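Local coordinates for protein Dph2 (Pyrococcus horikoshii, PDB 3LZD) that catalyses the first step of diphthamide biosynthesis, using a [4Fe-4S] cluster to transfer the 3-amino-3-carboxypropyl group of S-adenosyl-L-methionine to a histidine of elongation factor 2, at residues Gly65-Ala70 / Gly88-Gly93; Val287-Lys292 / Ile346-Arg351; Lys149-Lys154 / Phe242-Pro247; Pro130-Val135 / Ile190-Gln195; Ile300-Asn303 / Lys309-Gly312. All blocks are in the same frame, centred on the assembly; numbering follows the deposited sequence.

Contact 1: Gly65-Ala70 / Gly88-Gly93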
# COMPACT_ATOMS: atom_id res chain seq x y z
N GLY A 65 12.44 10.26 -8.34
CA GLY A 65 13.43 10.79 -9.26
C GLY A 65 14.44 9.84 -9.88
O GLY A 65 15.24 10.26 -10.72
N LEU A 66 14.41 8.56 -9.51
CA LEU A 66 15.37 7.62 -10.07
C LEU A 66 14.71 6.38 -10.68
O LEU A 66 15.30 5.31 -10.72
CB LEU A 66 16.38 7.21 -8.98
CG LEU A 66 17.26 8.31 -8.36
CD1 LEU A 66 17.92 7.75 -7.11
CD2 LEU A 66 18.34 8.79 -9.35
N ARG A 67 13.48 6.53 -11.18
CA ARG A 67 12.77 5.39 -11.76
C ARG A 67 13.43 4.84 -13.02
O ARG A 67 13.51 3.62 -13.20
CB ARG A 67 11.31 5.78 -12.06
CG ARG A 67 10.54 6.30 -10.84
CD ARG A 67 10.38 5.21 -9.77
NE ARG A 67 9.05 4.60 -9.78
CZ ARG A 67 8.67 3.60 -8.98
NH1 ARG A 67 9.52 3.09 -8.09
NH2 ARG A 67 7.43 3.15 -9.03
N ARG A 68 13.93 5.73 -13.87
CA ARG A 68 14.60 5.32 -15.10
C ARG A 68 15.98 4.73 -14.77
O ARG A 68 16.44 3.80 -15.45
CB ARG A 68 14.71 6.53 -16.04
CG ARG A 68 15.54 6.31 -17.29
CD ARG A 68 14.70 5.89 -18.50
NE ARG A 68 15.52 5.33 -19.57
CZ ARG A 68 15.22 5.41 -20.87
NH1 ARG A 68 16.03 4.87 -21.77
NH2 ARG A 68 14.13 6.06 -21.26
N GLU A 69 16.63 5.24 -13.73
CA GLU A 69 17.94 4.73 -13.33
C GLU A 69 17.80 3.30 -12.81
O GLU A 69 18.69 2.47 -12.98
CB GLU A 69 18.57 5.61 -12.23
CG GLU A 69 19.17 6.93 -12.70
CD GLU A 69 18.11 7.99 -13.03
OE1 GLU A 69 16.89 7.72 -12.87
OE2 GLU A 69 18.50 9.10 -13.45
N ALA A 70 16.69 3.03 -12.13
CA ALA A 70 16.43 1.71 -11.60
C ALA A 70 16.38 0.68 -12.74
O ALA A 70 17.01 -0.37 -12.64
CB ALA A 70 15.10 1.69 -10.83
N GLY A 88 7.60 -2.01 -7.58
CA GLY A 88 6.70 -1.03 -8.18
C GLY A 88 6.24 0.13 -7.31
O GLY A 88 5.81 1.16 -7.84
N GLU A 89 6.30 -0.04 -6.00
CA GLU A 89 5.89 1.02 -5.10
C GLU A 89 6.88 2.18 -5.26
O GLU A 89 8.00 1.98 -5.72
CB GLU A 89 5.90 0.53 -3.64
CG GLU A 89 5.04 -0.72 -3.36
CD GLU A 89 3.57 -0.51 -3.69
OE1 GLU A 89 3.04 0.59 -3.41
OE2 GLU A 89 2.94 -1.45 -4.21
N ILE A 90 6.46 3.38 -4.89
CA ILE A 90 7.34 4.55 -4.95
C ILE A 90 7.91 4.66 -3.55
O ILE A 90 7.17 4.72 -2.56
CB ILE A 90 6.56 5.84 -5.28
CG1 ILE A 90 6.23 5.87 -6.78
CG2 ILE A 90 7.40 7.06 -4.89
CD1 ILE A 90 5.41 7.08 -7.22
N ASN A 91 9.23 4.69 -3.45
CA ASN A 91 9.83 4.75 -2.14
C ASN A 91 10.15 6.16 -1.65
O ASN A 91 10.55 7.01 -2.43
CB ASN A 91 11.09 3.90 -2.13
CG ASN A 91 11.78 3.95 -0.82
OD1 ASN A 91 12.79 4.64 -0.68
ND2 ASN A 91 11.24 3.25 0.18
N TYR A 92 9.97 6.40 -0.36
CA TYR A 92 10.25 7.73 0.17
C TYR A 92 11.38 7.83 1.21
O TYR A 92 11.67 8.92 1.70
CB TYR A 92 8.97 8.36 0.72
CG TYR A 92 7.98 8.65 -0.38
CD1 TYR A 92 7.02 7.71 -0.75
CD2 TYR A 92 8.05 9.84 -1.10
CE1 TYR A 92 6.16 7.94 -1.82
CE2 TYR A 92 7.20 10.09 -2.17
CZ TYR A 92 6.25 9.14 -2.53
OH TYR A 92 5.41 9.38 -3.59
N GLY A 93 12.02 6.71 1.53
CA GLY A 93 13.11 6.75 2.50
C GLY A 93 13.62 5.38 2.91
O GLY A 93 12.96 4.37 2.65
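The guanidinium of Arg67 grips two successive backbone carbonyls of the loop 88-93. Arg67 NH2 donates to Gly88 O at 2.8 Å, and this acceptor lies in the guanidinium plane. Arg67 NH1 donates to Glu89 O at 3.0 Å; here the partner is tilted 26° from that plane. Both nitrogens stand above the planes of the carbonyls they bind. Ile90 CG1 lies over one face, toward its rim, 3.7 Å from Arg67 NH2. The arginine chain is bent at chi2 and again at chi3 (-101°), which swings the guanidinium round to the loop.

Further bonds fix the group from outside the two segments. NH1 also bonds Ser62 OG, and NH2 bonds Lys309 O of the second subunit. Glu89 turns its carboxylate to that same subunit, where it meets Lys309 and the backbone N of Asn303. A leucine in place of Arg67 would probably leave the Gly88 and Glu89 carbonyls without these donors and remove one tie to the second subunit. Tyr92, further along the loop, touches the iron-sulfur cluster. Arg67 stands in the first turn of helix 67-78, which leads to strand 83-87, outermost in its sheet within this chain; the gripped loop follows directly.

Contact 2: Val287-Lys292 / Ile346-Arg351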
# COMPACT_ATOMS: atom_id res chain seq x y z
N VAL A 287 -3.65 5.81 22.71
CA VAL A 287 -5.01 5.30 22.76
C VAL A 287 -5.44 5.27 24.22
O VAL A 287 -6.55 5.66 24.56
CB VAL A 287 -5.09 3.88 22.16
CG1 VAL A 287 -6.45 3.23 22.48
CG2 VAL A 287 -4.89 3.94 20.66
N LYS A 288 -4.54 4.82 25.09
CA LYS A 288 -4.83 4.74 26.51
C LYS A 288 -5.05 6.13 27.09
O LYS A 288 -5.97 6.35 27.87
CB LYS A 288 -3.69 4.02 27.25
N LEU A 289 -4.20 7.07 26.70
CA LEU A 289 -4.32 8.43 27.21
C LEU A 289 -5.63 9.09 26.83
O LEU A 289 -6.27 9.74 27.66
CB LEU A 289 -3.16 9.29 26.72
CG LEU A 289 -3.10 10.67 27.38
CD1 LEU A 289 -2.69 10.52 28.86
CD2 LEU A 289 -2.09 11.56 26.64
N LEU A 290 -6.05 8.94 25.57
CA LEU A 290 -7.31 9.55 25.15
C LEU A 290 -8.48 8.96 25.93
O LEU A 290 -9.38 9.69 26.37
CB LEU A 290 -7.52 9.34 23.65
CG LEU A 290 -6.71 10.23 22.70
CD1 LEU A 290 -6.83 9.70 21.28
CD2 LEU A 290 -7.21 11.66 22.77
N LYS A 291 -8.48 7.65 26.10
CA LYS A 291 -9.56 6.98 26.83
C LYS A 291 -9.63 7.47 28.27
O LYS A 291 -10.70 7.81 28.76
CB LYS A 291 -9.37 5.46 26.79
CG LYS A 291 -9.73 4.85 25.45
CD LYS A 291 -9.66 3.33 25.47
CE LYS A 291 -9.99 2.77 24.10
NZ LYS A 291 -9.88 1.30 24.03
N LYS A 292 -8.48 7.52 28.94
CA LYS A 292 -8.45 7.98 30.32
C LYS A 292 -9.06 9.38 30.41
O LYS A 292 -9.60 9.75 31.44
CB LYS A 292 -7.01 8.02 30.84
N ILE A 346 -1.09 18.21 24.03
CA ILE A 346 -1.43 19.61 24.23
C ILE A 346 -2.94 19.71 24.30
O ILE A 346 -3.48 20.38 25.18
CB ILE A 346 -0.93 20.51 23.08
CG1 ILE A 346 0.59 20.66 23.16
CG2 ILE A 346 -1.59 21.86 23.15
CD1 ILE A 346 1.16 21.56 22.07
N LEU A 347 -3.63 19.04 23.38
CA LEU A 347 -5.09 19.07 23.34
C LEU A 347 -5.70 18.57 24.65
O LEU A 347 -6.64 19.16 25.17
CB LEU A 347 -5.61 18.23 22.17
CG LEU A 347 -7.14 18.12 22.01
CD1 LEU A 347 -7.49 17.81 20.56
CD2 LEU A 347 -7.68 17.03 22.92
N LEU A 348 -5.16 17.47 25.18
CA LEU A 348 -5.64 16.91 26.43
C LEU A 348 -5.24 17.76 27.63
O LEU A 348 -5.66 17.49 28.76
CB LEU A 348 -5.12 15.49 26.61
CG LEU A 348 -5.68 14.44 25.65
CD1 LEU A 348 -5.21 13.07 26.11
CD2 LEU A 348 -7.21 14.50 25.63
N GLY A 349 -4.41 18.77 27.40
CA GLY A 349 -3.98 19.64 28.48
C GLY A 349 -2.82 19.12 29.33
O GLY A 349 -2.60 19.60 30.43
N LEU A 350 -2.08 18.14 28.81
CA LEU A 350 -0.96 17.57 29.55
C LEU A 350 0.36 18.27 29.23
O LEU A 350 1.27 18.32 30.07
CB LEU A 350 -0.82 16.08 29.24
CG LEU A 350 -1.93 15.15 29.73
CD1 LEU A 350 -3.30 15.70 29.38
CD2 LEU A 350 -1.73 13.78 29.12
N ARG A 351 0.45 18.81 28.03
CA ARG A 351 1.64 19.50 27.55
C ARG A 351 1.27 20.96 27.30
O ARG A 351 0.17 21.26 26.83
CB ARG A 351 2.12 18.83 26.25
CG ARG A 351 3.48 19.26 25.74
CD ARG A 351 3.81 18.53 24.44
NE ARG A 351 4.20 17.14 24.64
CZ ARG A 351 5.38 16.76 25.13
NH1 ARG A 351 6.28 17.67 25.47
NH2 ARG A 351 5.67 15.47 25.27
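Leu289 and Leu348 meet where helix 280-292 packs against the end of helix 341-347. The second helix closes in a Schellman motif. Gly349 takes the positive phi of that motif (82°), and its N bonds Ile346 O at 2.9 Å. Leu348 just before the glycine and Leu350 just after it both point toward the first helix. The contact is purely apolar.

Its tight part centres on Leu289. This side chain and Leu348 lie alongside each other, pointing opposite ways, with Leu289 CG 3.4 Å from Leu348 CD1. That is closer than usual for two carbons. Leu289 has its CG anti to the backbone N (chi1 -171°), which carries the branch toward the second segment. Both of its methyls end there against Leu350.

The Leu290 side is looser. Leu290 lies roughly perpendicular to Leu348, and its CD2 stays 4.0 Å from Leu348 CD2. Leu290 is buried, because it also packs on Phe267 and Val269 of strand 266-272 and on Ala297 of strand 296-302. Leu350 is the exposed member, lying at the solvent margin, where it touches His293 as well. Leu348 also touches Arg295, in the loop leading to strand 296-302. The closest approach of the contact is at the exposed margin: Leu350 meets Leu289 tip to tip, CD2 to CD2, at 3.3 Å.

Contact 3: Lys149-Lys154 / Phe242-Pro247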
# COMPACT_ATOMS: atom_id res chain seq x y z
N LYS A 149 26.89 35.57 9.76
CA LYS A 149 27.52 36.25 10.90
C LYS A 149 26.51 36.49 12.02
O LYS A 149 26.86 36.40 13.20
CB LYS A 149 28.14 37.58 10.46
N LYS A 150 25.26 36.77 11.66
CA LYS A 150 24.21 37.02 12.66
C LYS A 150 23.84 35.78 13.46
O LYS A 150 23.08 35.87 14.43
CB LYS A 150 22.96 37.59 12.00
CG LYS A 150 23.19 38.90 11.24
CD LYS A 150 21.86 39.38 10.69
CE LYS A 150 22.00 40.49 9.67
NZ LYS A 150 20.64 40.81 9.15
N LEU A 151 24.32 34.61 13.05
CA LEU A 151 24.01 33.42 13.82
C LEU A 151 24.93 33.40 15.05
O LEU A 151 24.61 32.79 16.07
CB LEU A 151 24.24 32.16 12.98
CG LEU A 151 23.27 31.83 11.85
CD1 LEU A 151 23.77 30.56 11.16
CD2 LEU A 151 21.85 31.63 12.37
N GLY A 152 26.07 34.09 14.96
CA GLY A 152 27.00 34.12 16.08
C GLY A 152 28.35 33.51 15.73
O GLY A 152 28.55 33.05 14.61
N ARG A 153 29.28 33.50 16.68
CA ARG A 153 30.61 32.95 16.46
C ARG A 153 30.55 31.42 16.35
O ARG A 153 31.10 30.82 15.43
CB ARG A 153 31.55 33.36 17.60
CG ARG A 153 32.93 32.71 17.54
CD ARG A 153 33.76 33.01 18.80
NE ARG A 153 33.23 32.37 20.00
CZ ARG A 153 33.39 31.07 20.29
NH1 ARG A 153 34.06 30.28 19.47
NH2 ARG A 153 32.86 30.58 21.41
N LYS A 154 29.88 30.80 17.32
CA LYS A 154 29.73 29.35 17.35
C LYS A 154 28.42 28.94 16.66
O LYS A 154 27.32 29.15 17.20
CB LYS A 154 29.76 28.84 18.79
N PHE A 242 18.66 33.32 0.84
CA PHE A 242 18.68 32.96 2.25
C PHE A 242 17.31 33.17 2.84
O PHE A 242 16.46 33.85 2.26
CB PHE A 242 19.72 33.78 3.06
CG PHE A 242 19.39 35.25 3.19
CD1 PHE A 242 19.68 36.14 2.15
CD2 PHE A 242 18.77 35.73 4.33
CE1 PHE A 242 19.35 37.50 2.26
CE2 PHE A 242 18.43 37.08 4.45
CZ PHE A 242 18.72 37.97 3.42
N SER A 243 17.09 32.59 4.01
CA SER A 243 15.82 32.74 4.67
C SER A 243 15.96 32.58 6.18
O SER A 243 16.50 31.57 6.64
CB SER A 243 14.82 31.72 4.12
OG SER A 243 13.58 31.83 4.79
N TRP A 244 15.52 33.58 6.93
CA TRP A 244 15.54 33.49 8.39
C TRP A 244 14.22 32.82 8.72
O TRP A 244 13.15 33.34 8.41
CB TRP A 244 15.64 34.87 9.04
CG TRP A 244 17.01 35.46 8.91
CD1 TRP A 244 17.44 36.35 7.97
CD2 TRP A 244 18.16 35.10 9.68
NE1 TRP A 244 18.78 36.58 8.11
CE2 TRP A 244 19.25 35.82 9.15
CE3 TRP A 244 18.37 34.24 10.77
CZ2 TRP A 244 20.54 35.70 9.67
CZ3 TRP A 244 19.65 34.12 11.28
CH2 TRP A 244 20.72 34.85 10.73
N ILE A 245 14.29 31.65 9.33
CA ILE A 245 13.10 30.89 9.64
C ILE A 245 12.27 31.37 10.83
O ILE A 245 12.81 31.62 11.91
CB ILE A 245 13.47 29.41 9.85
CG1 ILE A 245 14.26 28.92 8.63
CG2 ILE A 245 12.21 28.58 10.07
CD1 ILE A 245 13.51 29.05 7.30
N ASP A 246 10.96 31.51 10.62
CA ASP A 246 10.04 31.91 11.67
C ASP A 246 8.93 30.88 11.77
O ASP A 246 8.05 30.81 10.91
CB ASP A 246 9.40 33.27 11.39
CG ASP A 246 8.14 33.50 12.23
OD1 ASP A 246 8.25 33.55 13.47
OD2 ASP A 246 7.04 33.62 11.64
N PRO A 247 8.96 30.05 12.81
CA PRO A 247 7.93 29.01 12.99
C PRO A 247 6.55 29.54 13.38
O PRO A 247 5.58 28.77 13.40
CB PRO A 247 8.55 28.10 14.05
CG PRO A 247 9.37 29.04 14.87
CD PRO A 247 10.03 29.91 13.82
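Trp244 pushes the six-membered end of its indole between the side chains of Lys150 and Leu151. The atoms CZ3, CH2 and CZ2 do the touching. Leu151 CD2 lies 3.5 Å from Trp244 CZ3, the shortest approach of the contact. The lysine chain runs transverse to the indole, with Lys150 CB 3.8 Å from Trp244 CH2. Lys150 CD also reaches the ring, 4.0 Å from Trp244 CZ2. Neither partner lies flat on the ring, and both approaches are oblique. The lysine chain is extended beyond CG, carrying its amine past the indole.

The indole nitrogen is held separately. Trp244 NE1 bonds Glu147 OE1, and the same oxygen forms a long, weak ion pair with Lys150 NZ. One carboxylate thus serves both sides of the contact. An alanine in place of Trp244 would probably open a gap beside Leu151 and leave Glu147 without its indole donor.

Lys150 and Leu151 belong to the type I turn Lys149-Gly152, which links helix 145-149 to strand 154-159. Trp244 is on strand 242-244, an outermost strand of the same mixed sheet, antiparallel to strand 231-235. Leu233 of that neighbouring strand packs on both Leu151 and Trp244.

Contact 4: Pro130-Val135 / Ile190-Gln195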
# COMPACT_ATOMS: atom_id res chain seq x y z
N PRO A 130 23.05 5.81 -1.94
CA PRO A 130 22.73 7.22 -1.68
C PRO A 130 22.91 8.13 -2.91
O PRO A 130 23.81 7.93 -3.73
CB PRO A 130 23.70 7.60 -0.56
CG PRO A 130 24.04 6.31 0.09
CD PRO A 130 24.13 5.34 -1.06
N ALA A 131 22.05 9.14 -3.01
CA ALA A 131 22.12 10.10 -4.10
C ALA A 131 22.85 11.34 -3.59
O ALA A 131 22.49 11.90 -2.55
CB ALA A 131 20.71 10.46 -4.56
N PHE A 132 23.86 11.78 -4.33
CA PHE A 132 24.62 12.96 -3.96
C PHE A 132 24.51 14.00 -5.05
O PHE A 132 24.83 13.73 -6.20
CB PHE A 132 26.10 12.60 -3.73
CG PHE A 132 26.31 11.63 -2.60
CD1 PHE A 132 26.53 10.28 -2.85
CD2 PHE A 132 26.22 12.05 -1.28
CE1 PHE A 132 26.66 9.38 -1.81
CE2 PHE A 132 26.34 11.15 -0.23
CZ PHE A 132 26.56 9.81 -0.49
N ALA A 133 24.03 15.19 -4.69
CA ALA A 133 23.89 16.28 -5.65
C ALA A 133 25.27 16.87 -5.89
O ALA A 133 26.07 17.01 -4.97
CB ALA A 133 22.95 17.35 -5.10
N ARG A 134 25.54 17.23 -7.14
CA ARG A 134 26.83 17.79 -7.49
C ARG A 134 27.10 19.21 -7.00
O ARG A 134 28.22 19.55 -6.67
CB ARG A 134 26.99 17.75 -9.01
CG ARG A 134 28.41 18.02 -9.49
CD ARG A 134 28.54 17.72 -10.96
NE ARG A 134 28.24 16.32 -11.26
CZ ARG A 134 29.07 15.30 -11.06
NH1 ARG A 134 30.28 15.51 -10.56
NH2 ARG A 134 28.69 14.06 -11.36
N VAL A 135 26.06 20.05 -6.95
CA VAL A 135 26.26 21.44 -6.58
C VAL A 135 27.22 21.76 -5.43
O VAL A 135 27.09 21.24 -4.31
CB VAL A 135 24.91 22.13 -6.29
CG1 VAL A 135 24.22 21.47 -5.09
CG2 VAL A 135 25.14 23.62 -6.04
N ILE A 190 20.13 8.44 11.74
CA ILE A 190 20.95 9.28 10.85
C ILE A 190 22.14 8.48 10.30
O ILE A 190 22.65 7.57 10.96
CB ILE A 190 21.46 10.53 11.63
CG1 ILE A 190 20.25 11.37 12.09
CG2 ILE A 190 22.43 11.35 10.78
CD1 ILE A 190 19.32 11.83 10.94
N SER A 191 22.58 8.81 9.09
CA SER A 191 23.70 8.12 8.42
C SER A 191 25.07 8.81 8.54
O SER A 191 26.11 8.13 8.58
CB SER A 191 23.38 7.93 6.93
OG SER A 191 22.10 7.35 6.75
N TRP A 192 25.07 10.14 8.59
CA TRP A 192 26.32 10.89 8.67
C TRP A 192 26.17 12.10 9.59
O TRP A 192 25.10 12.67 9.69
CB TRP A 192 26.72 11.44 7.29
CG TRP A 192 26.76 10.48 6.16
CD1 TRP A 192 27.79 9.64 5.83
CD2 TRP A 192 25.75 10.31 5.16
NE1 TRP A 192 27.47 8.96 4.67
CE2 TRP A 192 26.24 9.35 4.24
CE3 TRP A 192 24.49 10.88 4.95
CZ2 TRP A 192 25.50 8.95 3.13
CZ3 TRP A 192 23.76 10.49 3.84
CH2 TRP A 192 24.27 9.53 2.94
N PRO A 193 27.27 12.53 10.25
CA PRO A 193 27.18 13.70 11.13
C PRO A 193 26.70 14.91 10.29
O PRO A 193 27.10 15.07 9.12
CB PRO A 193 28.62 13.89 11.61
CG PRO A 193 29.21 12.47 11.51
CD PRO A 193 28.63 11.98 10.21
N GLY A 194 25.82 15.73 10.85
CA GLY A 194 25.32 16.89 10.13
C GLY A 194 24.07 16.69 9.28
O GLY A 194 23.49 17.68 8.80
N GLN A 195 23.66 15.44 9.07
CA GLN A 195 22.48 15.16 8.27
C GLN A 195 21.16 15.23 9.04
O GLN A 195 21.01 14.65 10.12
CB GLN A 195 22.60 13.77 7.65
CG GLN A 195 21.34 13.30 6.89
CD GLN A 195 21.26 11.77 6.78
OE1 GLN A 195 22.08 11.05 7.37
NE2 GLN A 195 20.28 11.29 6.04
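Trp192 supplies all the apolar contact here, meeting Phe132 and Pro130 with the far end of its indole. Phe132 CZ approaches Trp192 CZ2 to 3.9 Å. The two six-membered rings have centroids 5.8 Å apart and planes at 59°, an oblique pairing. The tryptophan atom comes to the rim of the phenylalanine ring, near its plane. Pro130 meets the indole at its edge: Pro130 CB lies 4.0 Å from Trp192 CH2. With its CG anti to the carbonyl carbon (chi1 -52°), the indole is aimed at the segment 130-135.

Two further rings adjoin the pair. Phe370 stacks on Trp192, while the ring of His165 meets Phe132 at a steep angle.

Hydrogen bonds tie Gln195 back onto its own loop. Gln195 OE1 accepts from Ser191 N at 2.9 Å. A weaker bond joins the same oxygen to Trp192 N. The backbone closes a type II turn, with Gln195 N bonded to Trp192 O at 3.2 Å. Outside this loop, Trp192 NE1 donates to Pro369 O, so the buried indole nitrogen is satisfied.

The contact joins loops of two different sheets. The segment 130-135 follows strand 126-130 of one sheet and leads to helix 138-143. Trp192 lies in the loop between strands 180-182 and 210-214 of the other.

Contact 5: Ile300-Asn303 / Lys309-Gly312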
# COMPACT_ATOMS: atom_id res chain seq x y z
N ILE A 300 -5.41 2.18 14.59
CA ILE A 300 -5.54 1.81 13.18
C ILE A 300 -4.18 1.46 12.57
O ILE A 300 -3.24 2.24 12.68
CB ILE A 300 -6.17 2.97 12.37
CG1 ILE A 300 -7.55 3.30 12.95
CG2 ILE A 300 -6.26 2.59 10.88
CD1 ILE A 300 -8.10 4.65 12.51
N VAL A 301 -4.12 0.30 11.93
CA VAL A 301 -2.91 -0.19 11.28
C VAL A 301 -2.98 -0.00 9.75
O VAL A 301 -3.93 -0.46 9.11
CB VAL A 301 -2.71 -1.69 11.58
CG1 VAL A 301 -1.45 -2.20 10.91
CG2 VAL A 301 -2.65 -1.92 13.08
N MET A 302 -1.98 0.66 9.18
CA MET A 302 -1.92 0.90 7.73
C MET A 302 -0.48 0.74 7.23
O MET A 302 0.45 0.52 8.00
CB MET A 302 -2.35 2.33 7.39
CG MET A 302 -3.64 2.78 8.02
SD MET A 302 -3.95 4.52 7.64
CE MET A 302 -4.55 4.37 5.90
N ASN A 303 -0.31 0.88 5.92
CA ASN A 303 1.02 0.85 5.33
C ASN A 303 1.17 2.30 4.90
O ASN A 303 1.71 3.11 5.65
CB ASN A 303 1.09 -0.07 4.11
CG ASN A 303 2.39 0.11 3.34
OD1 ASN A 303 3.43 0.42 3.92
ND2 ASN A 303 2.33 -0.09 2.02
N LYS A 309 -8.45 6.34 2.53
CA LYS A 309 -8.74 4.99 2.97
C LYS A 309 -9.58 4.99 4.25
O LYS A 309 -10.31 4.04 4.53
CB LYS A 309 -7.44 4.22 3.22
CG LYS A 309 -6.50 4.15 2.03
CD LYS A 309 -5.19 3.49 2.45
CE LYS A 309 -4.16 3.46 1.32
NZ LYS A 309 -2.86 2.93 1.80
N LEU A 310 -9.47 6.07 5.01
CA LEU A 310 -10.18 6.20 6.28
C LEU A 310 -11.52 6.93 6.26
O LEU A 310 -12.27 6.85 7.24
CB LEU A 310 -9.26 6.90 7.29
CG LEU A 310 -7.82 6.36 7.39
CD1 LEU A 310 -7.03 7.21 8.37
CD2 LEU A 310 -7.84 4.91 7.83
N GLU A 311 -11.84 7.63 5.17
CA GLU A 311 -13.09 8.40 5.07
C GLU A 311 -14.40 7.72 5.53
O GLU A 311 -15.31 8.39 6.01
CB GLU A 311 -13.28 8.91 3.64
N GLY A 312 -14.49 6.40 5.37
CA GLY A 312 -15.69 5.69 5.78
C GLY A 312 -15.83 5.43 7.28
O GLY A 312 -16.90 5.03 7.76
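Met302 and Ile300, alternate residues of strand 296-302, face the short helix 307-310 that follows. The backbones stay well apart: the CA atoms of Met302 and Lys309 are 9.3 Å from each other, and those of Ile300 and Leu310 are 9.4 Å apart. Side chains fill the distance. The strand ends at Met302, and the helix is only weakly bonded.

The thioether of Met302 lies against both helix residues. Its chain runs out straight through chi2, then bends at chi3 (77°), which brings the terminal methyl round to Lys309. There Met302 CE rests 3.6 Å from Lys309 CD, on the aliphatic part of the lysine. The sulfur end also meets Leu310: Met302 SD and Leu310 CD2 are 3.9 Å apart. The same leucine methyl reaches Ile300, with Leu310 CD2 4.1 Å from Ile300 CG2. Leu310 CD2 thus touches both strand residues. The Leu310 side chain also packs on Ile270 and Tyr318 of the neighbouring strands.

The lysine gives its carbons to the contact and its amine to Asp304 O and to Glu89 of the second subunit, whose Gly88 packs on all four touching residues. Strand 296-302 is outermost in its own chain, but Ile300 and Val301 pair with a parallel strand of that subunit. The sheet therefore runs on through the homodimer interface. Strand 296-302, helix 307-310 and the parallel strand 317-320 form a beta-alpha-beta crossover, with strand 266-272 lying between the two strands in the sheet.

Contacts 1 and 5 meet each other across the homodimer interface. Within one chain their centres are 24 Å apart. Contact 1 belongs to the unit of the first sheet, contact 3 to that of the second, and contacts 2 and 5 to that of the third. Contact 4 lies between the first two. Contact 5 is nested in the loop closed by contact 2, with nearest atoms about 6 Å apart. The cluster is bound by Cys95, Cys199 and Cys323. The side chain of Ile90 in contact 1 is about 11 Å from the bound iron-sulfur cluster. The side chain of Trp192 in contact 4 is also about 11 Å from the iron-sulfur cluster. Contacts 2 and 3 are remote from the site.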